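Local coordinates for protein putative esterase (Bacteroides intestinalis DSM 17393, PDB 5VOL) that is a ferulic acid esterase of carbohydrate esterase family 1 that probably releases ferulate groups from arabinoxylan, at residues K25-V30 with E55-W60; L47-G52 with I84-A89. One frame throughout, in Å; residues are numbered along the deposited sequence.

Interaction 1 (K25-V30 with E55-W60); sequences KRAYTV and ETNPVW. With IPA (isopropyl alcohol), chain T.
Asn57 reaches across to strand 25-30 and meets Ala27, Tyr28 and Thr29 in turn; the closest alpha carbons of the two segments are Tyr28 CA and Asn57 CA, 5.5 Å apart. Asn57 and Pro58 are the two central residues of a type I beta turn from Thr56 to Val59, whose closing bond from Val59 N to Thr56 O is weak at 3.4 Å. The turn, which leads to helix 59-62, brings Asn57 up to the strand. Followed outward, Asn57 CB lies 3.8 Å from Thr29 OG1, with Tyr28 CA just beyond. At chi1 49°, CG stands between the backbone N and the carbonyl carbon, with Thr29 OG1 and Ala27 CB nearest it, and there the amide branches: OD1 rests 3.6 Å from the methyl CB of Ala27, while ND2 turns to Thr29. ND2 donates to Thr29 OG1 at 2.8 Å with an N-H...O angle of 154°, the acceptor tilted 16° out of the amide plane. The Asn57 and Thr29 side chains cross at about a right angle. The bond fixes which way round the amide sits, since it needs the NH2 end at OG1; the Ala27 methyl, near both ends, is plain packing. Pro58 extends the packing, its CA 3.6 Å from Thr29 OG1. Away from the strand, Glu55 OE2 takes a weak hydrogen bond from O2 of an isopropyl alcohol, probably a crystallisation remnant, and also accepts from Trp254 NE1. Thr29 OG1 has a second partner in the Thr14 hydroxyl, on strand 11-19. Tyr28 points away from the turn, its OH bonded to Tyr124 and Tyr119. Strand 24-32 runs between strands 11-19 and 83-87 in the alpha/beta-hydrolase sheet, with helix 108-123 near Tyr28 and the turn packed against Ala27 and Thr29.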
ATOM      1  N   LYS C  25     -21.596  35.642  -8.050  1.00 35.40           N
ATOM      2  CA  LYS C  25     -21.888  34.608  -7.066  1.00 35.73           C
ATOM      3  C   LYS C  25     -20.837  33.511  -7.219  1.00 31.01           C
ATOM      4  O   LYS C  25     -20.614  32.998  -8.316  1.00 31.30           O
ATOM      5  CB  LYS C  25     -23.295  34.037  -7.260  1.00 36.98           C
ATOM      6  CG  LYS C  25     -24.406  34.883  -6.669  1.00 46.05           C
ATOM      7  CD  LYS C  25     -25.781  34.359  -7.075  1.00 55.43           C
ATOM      8  CE  LYS C  25     -25.895  32.852  -6.837  1.00 56.55           C
ATOM      9  NZ  LYS C  25     -27.196  32.311  -7.343  1.00 69.92           N
ATOM     10  N   ARG C  26     -20.164  33.175  -6.131  1.00 30.18           N
ATOM     11  CA  ARG C  26     -19.176  32.109  -6.184  1.00 24.50           C
ATOM     12  C   ARG C  26     -19.657  30.935  -5.344  1.00 29.41           C
ATOM     13  O   ARG C  26     -19.795  31.044  -4.120  1.00 25.99           O
ATOM     14  CB  ARG C  26     -17.815  32.609  -5.699  1.00 25.35           C
ATOM     15  CG  ARG C  26     -17.065  33.481  -6.708  1.00 27.39           C
ATOM     16  CD  ARG C  26     -16.533  32.651  -7.871  1.00 26.27           C
ATOM     17  NE  ARG C  26     -17.412  32.669  -9.036  1.00 26.87           N
ATOM     18  CZ  ARG C  26     -17.194  31.978 -10.150  1.00 33.24           C
ATOM     19  NH1 ARG C  26     -16.136  31.172 -10.243  1.00 27.78           N
ATOM     20  NH2 ARG C  26     -18.039  32.081 -11.172  1.00 33.45           N
ATOM     21  N   ALA C  27     -19.949  29.822  -6.005  1.00 26.90           N
ATOM     22  CA  ALA C  27     -20.348  28.622  -5.294  1.00 27.52           C
ATOM     23  C   ALA C  27     -19.129  27.982  -4.625  1.00 23.65           C
ATOM     24  O   ALA C  27     -17.990  28.154  -5.062  1.00 23.19           O
ATOM     25  CB  ALA C  27     -21.021  27.631  -6.235  1.00 22.82           C
ATOM     26  N   TYR C  28     -19.382  27.236  -3.565  1.00 24.54           N
ATOM     27  CA  TYR C  28     -18.329  26.472  -2.912  1.00 22.28           C
ATOM     28  C   TYR C  28     -18.945  25.240  -2.275  1.00 27.37           C
ATOM     29  O   TYR C  28     -20.150  25.195  -2.030  1.00 24.34           O
ATOM     30  CB  TYR C  28     -17.607  27.320  -1.865  1.00 22.34           C
ATOM     31  CG  TYR C  28     -18.486  27.705  -0.692  1.00 28.10           C
ATOM     32  CD1 TYR C  28     -19.208  28.892  -0.700  1.00 27.34           C
ATOM     33  CD2 TYR C  28     -18.580  26.892   0.434  1.00 26.53           C
ATOM     34  CE1 TYR C  28     -20.013  29.252   0.365  1.00 27.44           C
ATOM     35  CE2 TYR C  28     -19.377  27.246   1.503  1.00 25.53           C
ATOM     36  CZ  TYR C  28     -20.089  28.427   1.464  1.00 29.88           C
ATOM     37  OH  TYR C  28     -20.884  28.777   2.533  1.00 33.46           O
ATOM     38  N   THR C  29     -18.109  24.239  -2.019  1.00 24.45           N
ATOM     39  CA  THR C  29     -18.552  23.000  -1.401  1.00 23.82           C
ATOM     40  C   THR C  29     -17.641  22.735  -0.214  1.00 22.96           C
ATOM     41  O   THR C  29     -16.421  22.778  -0.340  1.00 24.62           O
ATOM     42  CB  THR C  29     -18.503  21.812  -2.394  1.00 23.92           C
ATOM     43  OG1 THR C  29     -19.305  22.112  -3.542  1.00 24.93           O
ATOM     44  CG2 THR C  29     -19.008  20.524  -1.748  1.00 24.92           C
ATOM     45  N   VAL C  30     -18.223  22.487   0.946  1.00 22.85           N
ATOM     46  CA  VAL C  30     -17.407  22.349   2.143  1.00 21.76           C
ATOM     47  C   VAL C  30     -17.729  21.034   2.839  1.00 23.94           C
ATOM     48  O   VAL C  30     -18.890  20.612   2.877  1.00 24.35           O
ATOM     49  CB  VAL C  30     -17.631  23.538   3.114  1.00 23.94           C
ATOM     50  CG1 VAL C  30     -19.105  23.688   3.450  1.00 24.75           C
ATOM     51  CG2 VAL C  30     -16.813  23.363   4.385  1.00 22.82           C
ATOM     52  N   GLU C  55     -13.482  21.987 -14.426  1.00 27.24           N
ATOM     53  CA  GLU C  55     -14.274  21.488 -13.301  1.00 24.28           C
ATOM     54  C   GLU C  55     -14.903  22.615 -12.482  1.00 25.14           C
ATOM     55  O   GLU C  55     -14.536  23.772 -12.625  1.00 24.88           O
ATOM     56  CB  GLU C  55     -13.391  20.605 -12.389  1.00 19.87           C
ATOM     57  CG  GLU C  55     -12.890  19.348 -13.100  1.00 23.90           C
ATOM     58  CD  GLU C  55     -11.951  18.486 -12.253  1.00 25.50           C
ATOM     59  OE1 GLU C  55     -11.387  18.975 -11.245  1.00 25.16           O
ATOM     60  OE2 GLU C  55     -11.774  17.309 -12.616  1.00 27.40           O
ATOM     61  N   THR C  56     -15.855  22.265 -11.625  1.00 23.61           N
ATOM     62  CA  THR C  56     -16.401  23.206 -10.666  1.00 22.81           C
ATOM     63  C   THR C  56     -16.320  22.623  -9.244  1.00 26.04           C
ATOM     64  O   THR C  56     -15.831  21.503  -9.047  1.00 23.31           O
ATOM     65  CB  THR C  56     -17.858  23.587 -11.028  1.00 25.32           C
ATOM     66  OG1 THR C  56     -18.673  22.416 -11.084  1.00 25.89           O
ATOM     67  CG2 THR C  56     -17.902  24.262 -12.404  1.00 23.99           C
ATOM     68  N   ASN C  57     -16.817  23.381  -8.269  1.00 23.37           N
ATOM     69  CA  ASN C  57     -16.595  23.095  -6.845  1.00 22.70           C
ATOM     70  C   ASN C  57     -17.028  21.718  -6.321  1.00 22.07           C
ATOM     71  O   ASN C  57     -16.417  21.224  -5.383  1.00 26.36           O
ATOM     72  CB  ASN C  57     -17.277  24.181  -5.990  1.00 20.64           C
ATOM     73  CG  ASN C  57     -18.710  24.439  -6.411  1.00 24.93           C
ATOM     74  OD1 ASN C  57     -18.961  24.999  -7.485  1.00 23.26           O
ATOM     75  ND2 ASN C  57     -19.664  24.026  -5.577  1.00 21.42           N
ATOM     76  N   PRO C  58     -18.077  21.095  -6.899  1.00 24.02           N
ATOM     77  CA  PRO C  58     -18.573  19.858  -6.278  1.00 21.19           C
ATOM     78  C   PRO C  58     -17.769  18.592  -6.587  1.00 25.22           C
ATOM     79  O   PRO C  58     -18.107  17.542  -6.044  1.00 23.35           O
ATOM     80  CB  PRO C  58     -19.984  19.699  -6.864  1.00 23.68           C
ATOM     81  CG  PRO C  58     -20.283  21.011  -7.593  1.00 26.06           C
ATOM     82  CD  PRO C  58     -18.942  21.529  -8.008  1.00 25.07           C
ATOM     83  N   VAL C  59     -16.750  18.676  -7.436  1.00 21.13           N
ATOM     84  CA  VAL C  59     -16.118  17.466  -7.947  1.00 20.03           C
ATOM     85  C   VAL C  59     -15.354  16.685  -6.851  1.00 23.40           C
ATOM     86  O   VAL C  59     -15.367  15.457  -6.853  1.00 23.68           O
ATOM     87  CB  VAL C  59     -15.167  17.784  -9.122  1.00 23.01           C
ATOM     88  CG1 VAL C  59     -13.959  18.570  -8.661  1.00 24.19           C
ATOM     89  CG2 VAL C  59     -14.747  16.503  -9.824  1.00 24.69           C
ATOM     90  N   TRP C  60     -14.712  17.384  -5.918  1.00 23.07           N
ATOM     91  CA  TRP C  60     -13.957  16.712  -4.858  1.00 21.97           C
ATOM     92  C   TRP C  60     -14.884  15.886  -3.960  1.00 21.59           C
ATOM     93  O   TRP C  60     -14.516  14.798  -3.519  1.00 23.94           O
ATOM     94  CB  TRP C  60     -13.146  17.728  -4.036  1.00 19.26           C
ATOM     95  CG  TRP C  60     -11.741  17.899  -4.559  1.00 18.78           C
ATOM     96  CD1 TRP C  60     -11.213  19.004  -5.152  1.00 19.04           C
ATOM     97  CD2 TRP C  60     -10.702  16.901  -4.570  1.00 20.09           C
ATOM     98  NE1 TRP C  60      -9.903  18.769  -5.515  1.00 18.44           N
ATOM     99  CE2 TRP C  60      -9.571  17.481  -5.172  1.00 20.20           C
ATOM    100  CE3 TRP C  60     -10.627  15.571  -4.129  1.00 20.48           C
ATOM    101  CZ2 TRP C  60      -8.371  16.784  -5.335  1.00 18.32           C
ATOM    102  CZ3 TRP C  60      -9.433  14.877  -4.288  1.00 18.37           C
ATOM    103  CH2 TRP C  60      -8.323  15.484  -4.887  1.00 17.36           C
TER
HETATM  104  C1  IPA T 304      -9.053  18.594 -16.625  1.00 41.97           C
HETATM  105  C2  IPA T 304      -9.687  17.542 -15.715  1.00 48.27           C
HETATM  106  C3  IPA T 304      -9.503  16.116 -16.245  1.00 48.42           C
HETATM  107  O2  IPA T 304      -9.120  17.681 -14.420  1.00 44.97           O

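Interaction 2 (L47-G52 with I84-A89); sequences LYLLHG and IVTPNA
Leu49 O accepts the hydroxyl of Thr86: OG1 stands 2.6 Å away, in the carbonyl plane, with a C=O...O angle of 153°. Thr86 OG1 is turned anti to its own carbonyl carbon (chi1 -58°), which carries it across to the neighbouring strand. Pro87 follows, and its ring nitrogen has no hydrogen to give, so the hydroxyl supplies the bond to Leu49 O instead. Before this point the pairing is regular: Val85 N donates to Leu47 O at 3.0 Å and Leu49 N to Val85 O at 2.9 Å. This is a parallel ladder between strands 46-50 and 83-87, joined through helix 66-76 in a beta-alpha-beta crossover of the alpha/beta-hydrolase sheet. On the face carrying Leu47 and Ile84, Ile84 CG2 packs 3.9 Å from Leu49 CB, the two side chains pointing the same way. Beyond the ladder a water bridges His51 N and Pro87 O, and then the imidazole takes over. His51 NE2 accepts Ala89 N at its edge, 2.8 Å away and straight at 161°, while ND1 donates to Gly52 O at 2.7 Å. With an alanine here, Ala89 N and Gly52 O would probably lose these partners, and the loop at Ala89 would be tied less firmly to the end of strand 46-50. Leu50 CD2 also lies 3.8 Å from Pro87 CD.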
ATOM      1  N   LEU C  47      -8.337  22.701   5.317  1.00 18.09           N
ATOM      2  CA  LEU C  47      -7.661  22.389   4.074  1.00 20.76           C
ATOM      3  C   LEU C  47      -8.450  23.000   2.908  1.00 18.70           C
ATOM      4  O   LEU C  47      -9.623  22.673   2.705  1.00 19.12           O
ATOM      5  CB  LEU C  47      -7.530  20.866   3.875  1.00 20.47           C
ATOM      6  CG  LEU C  47      -7.007  20.425   2.502  1.00 18.05           C
ATOM      7  CD1 LEU C  47      -5.565  20.868   2.317  1.00 15.51           C
ATOM      8  CD2 LEU C  47      -7.121  18.895   2.338  1.00 17.25           C
ATOM      9  N   TYR C  48      -7.805  23.879   2.145  1.00 19.55           N
ATOM     10  CA  TYR C  48      -8.386  24.349   0.890  1.00 18.31           C
ATOM     11  C   TYR C  48      -8.029  23.338  -0.193  1.00 18.35           C
ATOM     12  O   TYR C  48      -6.866  23.068  -0.451  1.00 20.28           O
ATOM     13  CB  TYR C  48      -7.897  25.771   0.559  1.00 23.63           C
ATOM     14  CG  TYR C  48      -8.429  26.749   1.581  1.00 22.31           C
ATOM     15  CD1 TYR C  48      -9.702  27.299   1.440  1.00 23.85           C
ATOM     16  CD2 TYR C  48      -7.694  27.069   2.721  1.00 21.65           C
ATOM     17  CE1 TYR C  48     -10.220  28.161   2.395  1.00 25.70           C
ATOM     18  CE2 TYR C  48      -8.203  27.923   3.680  1.00 22.86           C
ATOM     19  CZ  TYR C  48      -9.462  28.473   3.507  1.00 26.85           C
ATOM     20  OH  TYR C  48      -9.980  29.318   4.462  1.00 27.07           O
ATOM     21  N   LEU C  49      -9.043  22.743  -0.795  1.00 17.75           N
ATOM     22  CA  LEU C  49      -8.811  21.679  -1.764  1.00 20.20           C
ATOM     23  C   LEU C  49      -9.366  22.085  -3.142  1.00 17.47           C
ATOM     24  O   LEU C  49     -10.574  22.088  -3.356  1.00 17.92           O
ATOM     25  CB  LEU C  49      -9.457  20.385  -1.275  1.00 19.03           C
ATOM     26  CG  LEU C  49      -9.289  19.102  -2.099  1.00 20.31           C
ATOM     27  CD1 LEU C  49      -7.816  18.731  -2.207  1.00 18.16           C
ATOM     28  CD2 LEU C  49     -10.052  17.981  -1.416  1.00 16.54           C
ATOM     29  N   LEU C  50      -8.467  22.376  -4.070  1.00 18.05           N
ATOM     30  CA  LEU C  50      -8.823  23.048  -5.325  1.00 20.93           C
ATOM     31  C   LEU C  50      -9.034  22.094  -6.505  1.00 23.73           C
ATOM     32  O   LEU C  50      -8.303  21.097  -6.655  1.00 20.49           O
ATOM     33  CB  LEU C  50      -7.731  24.071  -5.679  1.00 18.50           C
ATOM     34  CG  LEU C  50      -7.298  25.044  -4.577  1.00 21.21           C
ATOM     35  CD1 LEU C  50      -6.254  26.038  -5.106  1.00 18.23           C
ATOM     36  CD2 LEU C  50      -8.490  25.802  -3.958  1.00 19.56           C
ATOM     37  N   HIS C  51     -10.024  22.408  -7.349  1.00 20.67           N
ATOM     38  CA  HIS C  51     -10.325  21.574  -8.517  1.00 21.98           C
ATOM     39  C   HIS C  51      -9.492  21.958  -9.733  1.00 21.82           C
ATOM     40  O   HIS C  51      -8.755  22.945  -9.706  1.00 22.16           O
ATOM     41  CB  HIS C  51     -11.813  21.639  -8.879  1.00 19.77           C
ATOM     42  CG  HIS C  51     -12.273  22.993  -9.323  1.00 21.98           C
ATOM     43  ND1 HIS C  51     -11.896  23.552 -10.528  1.00 21.65           N
ATOM     44  CD2 HIS C  51     -13.087  23.900  -8.729  1.00 19.76           C
ATOM     45  CE1 HIS C  51     -12.450  24.745 -10.650  1.00 23.75           C
ATOM     46  NE2 HIS C  51     -13.186  24.978  -9.578  1.00 22.57           N
ATOM     47  N   GLY C  52      -9.617  21.168 -10.796  1.00 20.90           N
ATOM     48  CA  GLY C  52      -8.839  21.379 -12.004  1.00 20.55           C
ATOM     49  C   GLY C  52      -9.582  22.217 -13.033  1.00 22.97           C
ATOM     50  O   GLY C  52     -10.730  22.604 -12.816  1.00 21.45           O
ATOM     51  N   ILE C  84     -12.828  21.141   5.157  1.00 17.37           N
ATOM     52  CA  ILE C  84     -12.267  21.038   3.823  1.00 20.85           C
ATOM     53  C   ILE C  84     -13.169  21.832   2.867  1.00 22.51           C
ATOM     54  O   ILE C  84     -14.391  21.672   2.876  1.00 22.24           O
ATOM     55  CB  ILE C  84     -12.139  19.575   3.349  1.00 15.59           C
ATOM     56  CG1 ILE C  84     -11.349  18.747   4.367  1.00 16.20           C
ATOM     57  CG2 ILE C  84     -11.384  19.500   2.016  1.00 16.30           C
ATOM     58  CD1 ILE C  84     -11.363  17.270   4.035  1.00 15.31           C
ATOM     59  N   VAL C  85     -12.578  22.686   2.045  1.00 21.46           N
ATOM     60  CA  VAL C  85     -13.425  23.531   1.193  1.00 18.86           C
ATOM     61  C   VAL C  85     -12.862  23.698  -0.211  1.00 20.42           C
ATOM     62  O   VAL C  85     -11.654  23.856  -0.407  1.00 18.04           O
ATOM     63  CB  VAL C  85     -13.632  24.918   1.835  1.00 24.25           C
ATOM     64  CG1 VAL C  85     -12.315  25.606   1.975  1.00 27.34           C
ATOM     65  CG2 VAL C  85     -14.610  25.783   1.006  1.00 24.90           C
ATOM     66  N   THR C  86     -13.771  23.653  -1.182  1.00 19.25           N
ATOM     67  CA  THR C  86     -13.440  23.800  -2.589  1.00 20.39           C
ATOM     68  C   THR C  86     -14.284  24.947  -3.160  1.00 20.87           C
ATOM     69  O   THR C  86     -15.508  24.827  -3.226  1.00 19.65           O
ATOM     70  CB  THR C  86     -13.730  22.508  -3.373  1.00 21.36           C
ATOM     71  OG1 THR C  86     -12.989  21.412  -2.802  1.00 22.12           O
ATOM     72  CG2 THR C  86     -13.366  22.681  -4.867  1.00 19.19           C
ATOM     73  N   PRO C  87     -13.643  26.070  -3.521  1.00 20.33           N
ATOM     74  CA  PRO C  87     -14.402  27.164  -4.150  1.00 21.55           C
ATOM     75  C   PRO C  87     -14.578  26.916  -5.651  1.00 22.37           C
ATOM     76  O   PRO C  87     -13.762  26.192  -6.230  1.00 21.99           O
ATOM     77  CB  PRO C  87     -13.526  28.387  -3.893  1.00 19.46           C
ATOM     78  CG  PRO C  87     -12.098  27.836  -3.894  1.00 20.37           C
ATOM     79  CD  PRO C  87     -12.212  26.392  -3.376  1.00 18.46           C
ATOM     80  N   ASN C  88     -15.598  27.499  -6.287  1.00 22.11           N
ATOM     81  CA  ASN C  88     -15.693  27.371  -7.740  1.00 22.18           C
ATOM     82  C   ASN C  88     -14.695  28.300  -8.403  1.00 25.15           C
ATOM     83  O   ASN C  88     -14.745  29.519  -8.210  1.00 26.24           O
ATOM     84  CB  ASN C  88     -17.103  27.677  -8.258  1.00 22.36           C
ATOM     85  CG  ASN C  88     -17.254  27.374  -9.756  1.00 27.30           C
ATOM     86  OD1 ASN C  88     -16.544  26.531 -10.301  1.00 25.88           O
ATOM     87  ND2 ASN C  88     -18.180  28.065 -10.420  1.00 27.00           N
ATOM     88  N   ALA C  89     -13.795  27.722  -9.186  1.00 22.50           N
ATOM     89  CA  ALA C  89     -12.812  28.493  -9.934  1.00 21.01           C
ATOM     90  C   ALA C  89     -12.798  28.051 -11.384  1.00 22.61           C
ATOM     91  O   ALA C  89     -11.794  28.212 -12.078  1.00 23.11           O
ATOM     92  CB  ALA C  89     -11.425  28.331  -9.319  1.00 19.38           C
TER
HETATM   93  O   HOH W   1     -11.156  25.009  -6.468  1.00 18.64           O

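Overall arrangement
Interaction 1 shares the mixed sheet of interaction 2 through strand 24-32, while its segment 55-60 packs on that strand from outside the sheet; the two centres lie about 7 Å apart. Segment 25-30 runs antiparallel to 84-89, and two probable hydrogen bonds join them: Ala27 O to Asn88 N at 2.8 Å and Thr29 O to Thr86 N at 2.9 Å. The loop segments meet as well, since Thr56 CB packs 3.3 Å from Asn88 OD1 and Glu55 OE1 accepts Gly52 N. Along the chain the segments alternate; across the sheet, 84-89 lies between 25-30 and 47-52. Both contacts are distant from the calcium site. Leu50 touches residues of a GxSxG sequence consistent with a nucleophile elbow, so this end of interaction 2 probably lies near the active site.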